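Local coordinates for protein DNA alpha-glucosyltransferase (Enterobacteria phage T4, PDB 1XV5) that is a phage glycosyltransferase of the GT-B class, built from two Rossmann-like domains, and holds a uridine-5'-diphosphate molecule in this model, at residues K68-V73 with K98-N103; N174-M179 with L302-E307; D180-R185 with H385-F390. All blocks are in the same frame, centred on the assembly; numbering follows the deposited sequence.

Contact 1 (K68-V73 with K98-N103); sequences KALKLV and KKLLDN
With chi1 at -92°, away from a staggered value, and chi2 extended, L100 swings its isobutyl group out of helix 91-103 and onto the flank of helix 66-73. The facing L70 has CG anti to its own nitrogen (chi1 -178°), which carries CD1 past L100 CD2 toward N103; the two side chains slide past one another in opposite directions. CD2 of L100 goes deepest. It lies 3.4 Å from L70 CA, pressed on the backbone itself, and is flanked by L70 CB at 3.8 Å from it and by V73 CG2, which is 3.9 Å away from that same CD2. The other methyl, CD1, is turned to the small side chain of A69, meeting its CB at 3.9 Å. Because A69 carries a single methyl, the leucine can come close to the main chain. At the margin, L70 CD1 reaches N103, lying 4.0 Å from its CB and 3.8 Å from its carbonyl O. The contact is made by apolar groups, and Y66 and L62 add further cover to L100. L100 sits as a knob in the hole between Y66, A69, L70 and V73, spaced i, i+3, i+4, i+7. The axes of the 68-73 and 98-103 segments approach to 10.2 Å, cross at -37° and run broadly in the same direction, as expected of neighbouring helices on one face of a parallel sheet. Helix 66-73 leads into strand 78-83 and helix 91-103 follows it, so consecutive beta-alpha-beta crossovers of a Rossmann-like domain meet here.

Contact 2 (N174-M179 with L302-E307); sequences NFQPPM and LQRSLE. With UDP (uridine-5'-diphosphate), chain C.
Two loops beside the UDP pocket, one leaving the last strand of the first Rossmann-like sheet and the other leading into helix 308-316, run side by side, with N174, Q176 and P177 set against Q303 to L306. R304, bent at chi3 (-61°), turns its guanidinium side-on to N174 and grips a single atom, OD1, with two nitrogens: NE and NH1 each lie 3.0 Å from it. The NH1 bond uses a lone pair in the carbonyl plane, whereas NE approaches tilted by 25°. A water lies 2.8 Å from N174 OD1, accepts from R304 N and bonds S305 OG, bridging the two loops. E394 holds R304 NH1 as well, in a salt bridge. The N174 amide also stacks on that of Q303 with planes 9° apart, ND2 lying 3.3 Å from Q303 CD; D143 N binds Q303 OE1. The Q176 side chain crosses R304 at about a right angle, its CG 3.7 Å from R304 CB. Further along, P177 CG rests 3.3 Å from L306 O, and S305 OG, bonded to H141, lies beside P177 CD. E307, the N-cap residue of helix 308-316, brings CB within 3.5 Å of UDP O1A and pairs with K210, itself bonded to UDP. A diphosphate close to a helix N terminus, where T309 N bonds UDP and the 174-179 segment runs nearby, is characteristic of the GT-B nucleotide site.

Contact 3 (D180-R185 with H385-F390); sequences DIVKVR and HQDSSF
Two helix N termini meet here, those of 181-188 and 388-399, with the CA atoms of D180 and S388 5.1 Å apart and a backbone bond between S388 and M179 beside them. D387 carries the contact. Its side chain leaves with CG anti to the nitrogen (chi1 -173°), and the two oxygens of the carboxylate are put to different uses. OD1 reaches across to accept from I181 N at 2.8 Å, met almost end-on along its C-O bond although the N-H is bent to 137°. OD2 stays within its own helix start as an N-cap, taking S389 N from above the carboxylate plane and S389 OG from the anti side, the latter at 2.7 Å. One aspartate therefore serves the first turns of both helices. Helix 388-399 follows directly on helix 368-386, and the break between them at D387 is consistent with the C-terminal kink of GT-B enzymes, where the last helix crosses back to the N-terminal domain. D180 caps the other helix: its OD1 accepts K183 N at 2.9 Å, again from above the plane. The carboxylates of D180 and D387 lie side by side, pointing the same way with planes 86° apart, and their OD1 atoms are 4.0 Å from each other. The amides of the two helix starts probably ease this closeness, as does a water that donates to D387 OD2 and, more weakly, to D180 OD1. I181 packs alongside, its CB 3.5 Å from D387 OD1 and CD1 near the Q386 backbone. The Q386 amide itself turns elsewhere, giving NE2 to P177 O and accepting L306 N at OE1.

In the fold
From the N terminus, contact 1 closes first, wholly within the first Rossmann-like domain, where it joins the helices on either side of strand 78-83 in sequence. It stays apart from the rest, its nearest atoms about 17 Å from contact 2 and about 23 Å from contact 3. The chain then leaves edge strand 172-174 through 174-179 and 180-185, which pair with 302-307 and 385-390 in turn, so contacts 2 and 3 cross along the sequence. Both close long loops that take in most of the second domain, whose sheet begins at strand 199-203. They also touch, with centres about 13 Å apart. Together they tie the exit from the first domain to the second domain's UDP-side loop and the C-terminal helices.

Contact 1 (K68-V73 with K98-N103)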
loop_
_atom_site.group_PDB
_atom_site.type_symbol
_atom_site.label_atom_id
_atom_site.label_comp_id
_atom_site.label_asym_id
_atom_site.label_seq_id
_atom_site.Cartn_x
_atom_site.Cartn_y
_atom_site.Cartn_z
ATOM N N LYS A 68 -15.737 -3.879 25.334
ATOM C CA LYS A 68 -15.967 -4.555 24.066
ATOM C C LYS A 68 -14.627 -4.817 23.384
ATOM O O LYS A 68 -14.355 -5.929 22.929
ATOM C CB LYS A 68 -16.858 -3.688 23.170
ATOM C CG LYS A 68 -17.127 -4.264 21.788
ATOM C CD LYS A 68 -17.994 -3.319 20.963
ATOM C CE LYS A 68 -18.138 -3.800 19.527
ATOM N NZ LYS A 68 -18.746 -5.155 19.442
ATOM N N ALA A 69 -13.786 -3.787 23.329
ATOM C CA ALA A 69 -12.475 -3.893 22.700
ATOM C C ALA A 69 -11.605 -4.965 23.351
ATOM O O ALA A 69 -10.989 -5.778 22.661
ATOM C CB ALA A 69 -11.767 -2.547 22.749
ATOM N N LEU A 70 -11.562 -4.970 24.680
ATOM C CA LEU A 70 -10.756 -5.944 25.408
ATOM C C LEU A 70 -11.192 -7.380 25.136
ATOM O O LEU A 70 -10.357 -8.252 24.896
ATOM C CB LEU A 70 -10.823 -5.670 26.911
ATOM C CG LEU A 70 -9.983 -6.601 27.790
ATOM C CD1 LEU A 70 -8.509 -6.421 27.458
ATOM C CD2 LEU A 70 -10.238 -6.293 29.258
ATOM N N LYS A 71 -12.497 -7.625 25.180
ATOM C CA LYS A 71 -13.017 -8.962 24.936
ATOM C C LYS A 71 -12.622 -9.445 23.542
ATOM O O LYS A 71 -12.281 -10.611 23.351
ATOM C CB LYS A 71 -14.541 -8.975 25.071
ATOM C CG LYS A 71 -15.160 -10.349 24.859
ATOM C CD LYS A 71 -16.677 -10.302 24.941
ATOM C CE LYS A 71 -17.274 -11.676 24.677
ATOM N NZ LYS A 71 -16.838 -12.217 23.355
ATOM N N LEU A 72 -12.663 -8.536 22.574
ATOM C CA LEU A 72 -12.311 -8.869 21.198
ATOM C C LEU A 72 -10.845 -9.265 21.041
ATOM O O LEU A 72 -10.541 -10.318 20.481
ATOM C CB LEU A 72 -12.621 -7.686 20.273
ATOM C CG LEU A 72 -14.097 -7.412 19.973
ATOM C CD1 LEU A 72 -14.244 -6.079 19.256
ATOM C CD2 LEU A 72 -14.658 -8.542 19.127
ATOM N N VAL A 73 -9.939 -8.431 21.541
ATOM C CA VAL A 73 -8.512 -8.710 21.423
ATOM C C VAL A 73 -8.035 -9.918 22.229
ATOM O O VAL A 73 -7.024 -10.530 21.883
ATOM C CB VAL A 73 -7.667 -7.478 21.815
ATOM C CG1 VAL A 73 -7.959 -6.328 20.862
ATOM C CG2 VAL A 73 -7.963 -7.070 23.251
ATOM N N LYS A 98 -3.828 2.174 25.487
ATOM C CA LYS A 98 -2.686 1.776 26.297
ATOM C C LYS A 98 -3.123 0.759 27.347
ATOM O O LYS A 98 -2.374 -0.164 27.668
ATOM C CB LYS A 98 -2.056 2.992 26.979
ATOM C CG LYS A 98 -1.396 3.966 26.017
ATOM C CD LYS A 98 -0.649 5.061 26.763
ATOM C CE LYS A 98 0.054 6.004 25.798
ATOM N NZ LYS A 98 0.852 7.046 26.506
ATOM N N LYS A 99 -4.334 0.927 27.875
ATOM C CA LYS A 99 -4.850 0.001 28.878
ATOM C C LYS A 99 -5.055 -1.362 28.229
ATOM O O LYS A 99 -4.806 -2.403 28.844
ATOM C CB LYS A 99 -6.180 0.494 29.458
ATOM C CG LYS A 99 -6.621 -0.308 30.675
ATOM C CD LYS A 99 -8.080 -0.091 31.044
ATOM C CE LYS A 99 -8.396 1.342 31.397
ATOM N NZ LYS A 99 -9.844 1.469 31.737
ATOM N N LEU A 100 -5.515 -1.350 26.982
ATOM C CA LEU A 100 -5.733 -2.587 26.242
ATOM C C LEU A 100 -4.441 -3.385 26.156
ATOM O O LEU A 100 -4.422 -4.586 26.424
ATOM C CB LEU A 100 -6.221 -2.290 24.822
ATOM C CG LEU A 100 -7.722 -2.232 24.556
ATOM C CD1 LEU A 100 -7.955 -1.898 23.086
ATOM C CD2 LEU A 100 -8.358 -3.572 24.900
ATOM N N LEU A 101 -3.363 -2.708 25.772
ATOM C CA LEU A 101 -2.059 -3.346 25.643
ATOM C C LEU A 101 -1.632 -4.004 26.951
ATOM O O LEU A 101 -1.170 -5.142 26.958
ATOM C CB LEU A 101 -1.009 -2.317 25.221
ATOM C CG LEU A 101 -1.192 -1.675 23.844
ATOM C CD1 LEU A 101 -0.123 -0.621 23.637
ATOM C CD2 LEU A 101 -1.112 -2.735 22.754
ATOM N N ASP A 102 -1.792 -3.278 28.054
ATOM C CA ASP A 102 -1.419 -3.786 29.370
ATOM C C ASP A 102 -2.279 -4.958 29.827
ATOM O O ASP A 102 -1.823 -5.797 30.605
ATOM C CB ASP A 102 -1.515 -2.672 30.418
ATOM C CG ASP A 102 -0.368 -1.683 30.335
ATOM O OD1 ASP A 102 -0.394 -0.685 31.089
ATOM O OD2 ASP A 102 0.560 -1.902 29.527
ATOM N N ASN A 103 -3.516 -5.025 29.347
ATOM C CA ASN A 103 -4.416 -6.093 29.761
ATOM C C ASN A 103 -4.646 -7.234 28.780
ATOM O O ASN A 103 -5.504 -8.086 29.011
ATOM C CB ASN A 103 -5.759 -5.504 30.188
ATOM C CG ASN A 103 -5.651 -4.689 31.461
ATOM O OD1 ASN A 103 -5.175 -3.553 31.449
ATOM N ND2 ASN A 103 -6.072 -5.276 32.572
#

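Contact 2 (N174-M179 with L302-E307)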
loop_
_atom_site.group_PDB
_atom_site.type_symbol
_atom_site.label_atom_id
_atom_site.label_comp_id
_atom_site.label_asym_id
_atom_site.label_seq_id
_atom_site.Cartn_x
_atom_site.Cartn_y
_atom_site.Cartn_z
ATOM N N ASN A 174 11.852 -8.259 8.260
ATOM C CA ASN A 174 11.391 -7.584 7.062
ATOM C C ASN A 174 10.155 -8.314 6.554
ATOM O O ASN A 174 9.992 -9.512 6.791
ATOM C CB ASN A 174 12.470 -7.606 5.986
ATOM C CG ASN A 174 12.043 -6.882 4.730
ATOM O OD1 ASN A 174 11.635 -7.502 3.745
ATOM N ND2 ASN A 174 12.120 -5.557 4.762
ATOM N N PHE A 175 9.285 -7.590 5.860
ATOM C CA PHE A 175 8.085 -8.182 5.294
ATOM C C PHE A 175 7.686 -7.395 4.057
ATOM O O PHE A 175 8.123 -6.256 3.868
ATOM C CB PHE A 175 6.929 -8.151 6.304
ATOM C CG PHE A 175 6.138 -6.864 6.293
ATOM C CD1 PHE A 175 4.922 -6.784 5.618
ATOM C CD2 PHE A 175 6.614 -5.736 6.951
ATOM C CE1 PHE A 175 4.186 -5.596 5.598
ATOM C CE2 PHE A 175 5.891 -4.542 6.940
ATOM C CZ PHE A 175 4.672 -4.472 6.261
ATOM N N GLN A 176 6.878 -8.021 3.210
ATOM C CA GLN A 176 6.352 -7.376 2.012
ATOM C C GLN A 176 4.844 -7.415 2.193
ATOM O O GLN A 176 4.315 -8.388 2.727
ATOM C CB GLN A 176 6.680 -8.170 0.747
ATOM C CG GLN A 176 8.141 -8.307 0.418
ATOM C CD GLN A 176 8.353 -9.276 -0.728
ATOM O OE1 GLN A 176 8.042 -8.975 -1.886
ATOM N NE2 GLN A 176 8.867 -10.456 -0.408
ATOM N N PRO A 177 4.132 -6.359 1.768
ATOM C CA PRO A 177 2.668 -6.321 1.894
ATOM C C PRO A 177 2.099 -7.145 0.730
ATOM O O PRO A 177 2.088 -6.688 -0.417
ATOM C CB PRO A 177 2.357 -4.831 1.787
ATOM C CG PRO A 177 3.418 -4.334 0.848
ATOM C CD PRO A 177 4.665 -5.066 1.294
ATOM N N PRO A 178 1.612 -8.366 1.012
ATOM C CA PRO A 178 1.061 -9.265 -0.004
ATOM C C PRO A 178 -0.368 -9.036 -0.456
ATOM O O PRO A 178 -1.188 -8.468 0.258
ATOM C CB PRO A 178 1.206 -10.656 0.633
ATOM C CG PRO A 178 1.854 -10.410 2.015
ATOM C CD PRO A 178 1.502 -8.989 2.338
ATOM N N MET A 179 -0.654 -9.519 -1.659
ATOM C CA MET A 179 -1.984 -9.434 -2.236
ATOM C C MET A 179 -2.226 -10.726 -2.998
ATOM O O MET A 179 -1.285 -11.318 -3.525
ATOM C CB MET A 179 -2.073 -8.254 -3.204
ATOM C CG MET A 179 -3.423 -8.105 -3.869
ATOM S SD MET A 179 -3.501 -6.620 -4.881
ATOM C CE MET A 179 -3.067 -7.292 -6.497
ATOM N N LEU A 302 13.439 1.210 0.924
ATOM C CA LEU A 302 13.181 0.108 0.004
ATOM C C LEU A 302 14.044 -1.133 0.183
ATOM O O LEU A 302 15.271 -1.053 0.158
ATOM C CB LEU A 302 13.325 0.618 -1.435
ATOM C CG LEU A 302 12.393 1.780 -1.808
ATOM C CD1 LEU A 302 12.804 2.372 -3.151
ATOM C CD2 LEU A 302 10.949 1.291 -1.859
ATOM N N GLN A 303 13.389 -2.281 0.349
ATOM C CA GLN A 303 14.084 -3.554 0.494
ATOM C C GLN A 303 13.479 -4.537 -0.511
ATOM O O GLN A 303 14.081 -4.800 -1.554
ATOM C CB GLN A 303 13.963 -4.089 1.931
ATOM C CG GLN A 303 14.932 -5.237 2.235
ATOM C CD GLN A 303 15.222 -5.390 3.722
ATOM O OE1 GLN A 303 15.405 -4.401 4.431
ATOM N NE2 GLN A 303 15.291 -6.634 4.193
ATOM N N ARG A 304 12.288 -5.058 -0.217
ATOM C CA ARG A 304 11.605 -5.991 -1.123
ATOM C C ARG A 304 10.159 -5.574 -1.382
ATOM O O ARG A 304 9.504 -6.116 -2.260
ATOM C CB ARG A 304 11.551 -7.412 -0.533
ATOM C CG ARG A 304 12.880 -8.138 -0.374
ATOM C CD ARG A 304 12.641 -9.539 0.206
ATOM N NE ARG A 304 12.010 -9.480 1.525
ATOM C CZ ARG A 304 11.409 -10.508 2.121
ATOM N NH1 ARG A 304 10.860 -10.355 3.321
ATOM N NH2 ARG A 304 11.348 -11.688 1.517
ATOM N N SER A 305 9.662 -4.606 -0.626
ATOM C CA SER A 305 8.267 -4.212 -0.756
ATOM C C SER A 305 7.810 -3.296 -1.884
ATOM O O SER A 305 8.221 -2.135 -1.962
ATOM C CB SER A 305 7.786 -3.595 0.562
ATOM O OG SER A 305 8.008 -4.468 1.653
ATOM N N LEU A 306 6.964 -3.829 -2.761
ATOM C CA LEU A 306 6.351 -3.007 -3.792
ATOM C C LEU A 306 5.092 -2.609 -3.032
ATOM O O LEU A 306 4.815 -3.161 -1.959
ATOM C CB LEU A 306 5.968 -3.817 -5.035
ATOM C CG LEU A 306 7.059 -3.992 -6.093
ATOM C CD1 LEU A 306 6.546 -4.905 -7.199
ATOM C CD2 LEU A 306 7.460 -2.623 -6.658
ATOM N N GLU A 307 4.343 -1.654 -3.561
ATOM C CA GLU A 307 3.117 -1.210 -2.911
ATOM C C GLU A 307 1.919 -1.874 -3.570
ATOM O O GLU A 307 2.041 -2.469 -4.643
ATOM C CB GLU A 307 3.001 0.308 -3.017
ATOM C CG GLU A 307 4.131 1.024 -2.318
ATOM C CD GLU A 307 4.050 2.523 -2.469
ATOM O OE1 GLU A 307 4.482 3.046 -3.519
ATOM O OE2 GLU A 307 3.538 3.170 -1.537
HETATM N N1 UDP C . -6.858 2.848 -2.822
HETATM C C2 UDP C . -8.219 2.844 -3.053
HETATM N N3 UDP C . -8.774 4.083 -3.257
HETATM C C4 UDP C . -8.113 5.297 -3.262
HETATM C C5 UDP C . -6.704 5.212 -3.026
HETATM C C6 UDP C . -6.139 4.019 -2.817
HETATM O O2 UDP C . -8.882 1.820 -3.084
HETATM O O4 UDP C . -8.748 6.332 -3.462
HETATM C "C1'" UDP C . -6.210 1.556 -2.573
HETATM C "C2'" UDP C . -5.112 1.189 -3.565
HETATM O "O2'" UDP C . -5.657 0.660 -4.756
HETATM C "C3'" UDP C . -4.327 0.184 -2.734
HETATM C "C4'" UDP C . -4.339 0.845 -1.357
HETATM O "O4'" UDP C . -5.564 1.627 -1.321
HETATM O "O3'" UDP C . -5.041 -1.052 -2.688
HETATM C "C5'" UDP C . -3.157 1.750 -1.071
HETATM O "O5'" UDP C . -2.021 0.965 -0.728
HETATM P PA UDP C . -0.564 1.251 -1.309
HETATM O O1A UDP C . 0.309 0.221 -0.709
HETATM O O2A UDP C . -0.651 1.356 -2.790
HETATM O O3A UDP C . -0.147 2.731 -0.749
HETATM P PB UDP C . -0.503 3.511 0.648
HETATM O O1B UDP C . 0.693 4.317 1.002
HETATM O O2B UDP C . -1.805 4.192 0.468
HETATM O O3B UDP C . -0.671 2.352 1.720
HETATM O O HOH W 1 10.539 -5.453 2.098
#

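Contact 3 (D180-R185 with H385-F390)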
loop_
_atom_site.group_PDB
_atom_site.type_symbol
_atom_site.label_atom_id
_atom_site.label_comp_id
_atom_site.label_asym_id
_atom_site.label_seq_id
_atom_site.Cartn_x
_atom_site.Cartn_y
_atom_site.Cartn_z
ATOM N N ASP A 180 -3.475 -11.184 -3.032
ATOM C CA ASP A 180 -3.788 -12.385 -3.787
ATOM C C ASP A 180 -3.877 -11.884 -5.225
ATOM O O ASP A 180 -4.936 -11.446 -5.686
ATOM C CB ASP A 180 -5.133 -12.979 -3.366
ATOM C CG ASP A 180 -5.403 -14.320 -4.024
ATOM O OD1 ASP A 180 -4.854 -14.563 -5.120
ATOM O OD2 ASP A 180 -6.172 -15.125 -3.454
ATOM N N ILE A 181 -2.746 -11.929 -5.917
ATOM C CA ILE A 181 -2.652 -11.466 -7.294
ATOM C C ILE A 181 -3.453 -12.339 -8.261
ATOM O O ILE A 181 -4.011 -11.847 -9.245
ATOM C CB ILE A 181 -1.166 -11.401 -7.703
ATOM C CG1 ILE A 181 -0.505 -10.237 -6.954
ATOM C CG2 ILE A 181 -1.027 -11.251 -9.213
ATOM C CD1 ILE A 181 1.008 -10.202 -7.033
ATOM N N VAL A 182 -3.515 -13.632 -7.967
ATOM C CA VAL A 182 -4.259 -14.570 -8.796
ATOM C C VAL A 182 -5.744 -14.208 -8.775
ATOM O O VAL A 182 -6.405 -14.177 -9.813
ATOM C CB VAL A 182 -4.092 -16.014 -8.273
ATOM C CG1 VAL A 182 -4.908 -16.977 -9.122
ATOM C CG2 VAL A 182 -2.622 -16.403 -8.282
ATOM N N LYS A 183 -6.263 -13.931 -7.583
ATOM C CA LYS A 183 -7.668 -13.581 -7.429
ATOM C C LYS A 183 -8.058 -12.341 -8.231
ATOM O O LYS A 183 -9.117 -12.307 -8.853
ATOM C CB LYS A 183 -8.000 -13.373 -5.951
ATOM C CG LYS A 183 -9.481 -13.147 -5.689
ATOM C CD LYS A 183 -9.808 -13.244 -4.206
ATOM C CE LYS A 183 -9.427 -14.610 -3.655
ATOM N NZ LYS A 183 -10.007 -15.720 -4.467
ATOM N N VAL A 184 -7.210 -11.318 -8.215
ATOM C CA VAL A 184 -7.498 -10.106 -8.968
ATOM C C VAL A 184 -7.522 -10.414 -10.461
ATOM O O VAL A 184 -8.412 -9.960 -11.179
ATOM C CB VAL A 184 -6.457 -8.999 -8.678
ATOM C CG1 VAL A 184 -6.639 -7.837 -9.644
ATOM C CG2 VAL A 184 -6.621 -8.512 -7.246
ATOM N N ARG A 185 -6.554 -11.190 -10.942
ATOM C CA ARG A 185 -6.554 -11.519 -12.364
ATOM C C ARG A 185 -7.798 -12.307 -12.757
ATOM O O ARG A 185 -8.408 -12.044 -13.793
ATOM C CB ARG A 185 -5.325 -12.336 -12.763
ATOM C CG ARG A 185 -5.447 -12.835 -14.210
ATOM C CD ARG A 185 -4.184 -13.466 -14.770
ATOM N NE ARG A 185 -4.377 -13.795 -16.186
ATOM C CZ ARG A 185 -3.388 -14.012 -17.048
ATOM N NH1 ARG A 185 -2.125 -13.941 -16.647
ATOM N NH2 ARG A 185 -3.664 -14.286 -18.319
ATOM N N HIS A 385 6.943 -12.349 -7.137
ATOM C CA HIS A 385 7.531 -11.438 -6.172
ATOM C C HIS A 385 6.735 -11.163 -4.910
ATOM O O HIS A 385 7.310 -11.126 -3.822
ATOM C CB HIS A 385 7.847 -10.094 -6.829
ATOM C CG HIS A 385 8.569 -9.145 -5.922
ATOM N ND1 HIS A 385 8.000 -7.980 -5.452
ATOM C CD2 HIS A 385 9.796 -9.217 -5.359
ATOM C CE1 HIS A 385 8.847 -7.377 -4.636
ATOM N NE2 HIS A 385 9.945 -8.108 -4.563
ATOM N N GLN A 386 5.422 -10.996 -5.033
ATOM C CA GLN A 386 4.651 -10.621 -3.851
ATOM C C GLN A 386 3.248 -11.202 -3.663
ATOM O O GLN A 386 2.420 -10.595 -2.982
ATOM C CB GLN A 386 4.592 -9.082 -3.814
ATOM C CG GLN A 386 4.586 -8.455 -2.430
ATOM C CD GLN A 386 5.054 -7.007 -2.456
ATOM O OE1 GLN A 386 6.170 -6.714 -2.899
ATOM N NE2 GLN A 386 4.207 -6.096 -1.980
ATOM N N ASP A 387 2.965 -12.368 -4.241
ATOM C CA ASP A 387 1.637 -12.955 -4.050
ATOM C C ASP A 387 1.498 -13.421 -2.597
ATOM O O ASP A 387 2.474 -13.845 -1.980
ATOM C CB ASP A 387 1.417 -14.156 -4.969
ATOM C CG ASP A 387 -0.013 -14.680 -4.908
ATOM O OD1 ASP A 387 -0.914 -14.028 -5.478
ATOM O OD2 ASP A 387 -0.241 -15.736 -4.277
ATOM N N SER A 388 0.282 -13.348 -2.063
ATOM C CA SER A 388 0.021 -13.768 -0.688
ATOM C C SER A 388 0.448 -15.210 -0.418
ATOM O O SER A 388 0.905 -15.533 0.681
ATOM C CB SER A 388 -1.470 -13.625 -0.368
ATOM O OG SER A 388 -1.876 -12.269 -0.403
ATOM N N SER A 389 0.296 -16.075 -1.418
ATOM C CA SER A 389 0.646 -17.484 -1.256
ATOM C C SER A 389 2.092 -17.677 -0.820
ATOM O O SER A 389 2.420 -18.661 -0.152
ATOM C CB SER A 389 0.379 -18.262 -2.553
ATOM O OG SER A 389 1.254 -17.866 -3.594
ATOM N N PHE A 390 2.950 -16.734 -1.192
ATOM C CA PHE A 390 4.360 -16.788 -0.834
ATOM C C PHE A 390 4.688 -15.979 0.419
ATOM O O PHE A 390 5.212 -16.508 1.400
ATOM C CB PHE A 390 5.230 -16.233 -1.967
ATOM C CG PHE A 390 5.101 -16.973 -3.262
ATOM C CD1 PHE A 390 5.467 -18.310 -3.357
ATOM C CD2 PHE A 390 4.634 -16.321 -4.402
ATOM C CE1 PHE A 390 5.374 -18.988 -4.573
ATOM C CE2 PHE A 390 4.538 -16.988 -5.620
ATOM C CZ PHE A 390 4.909 -18.325 -5.706
HETATM O O HOH W 2 -2.849 -16.334 -4.132
#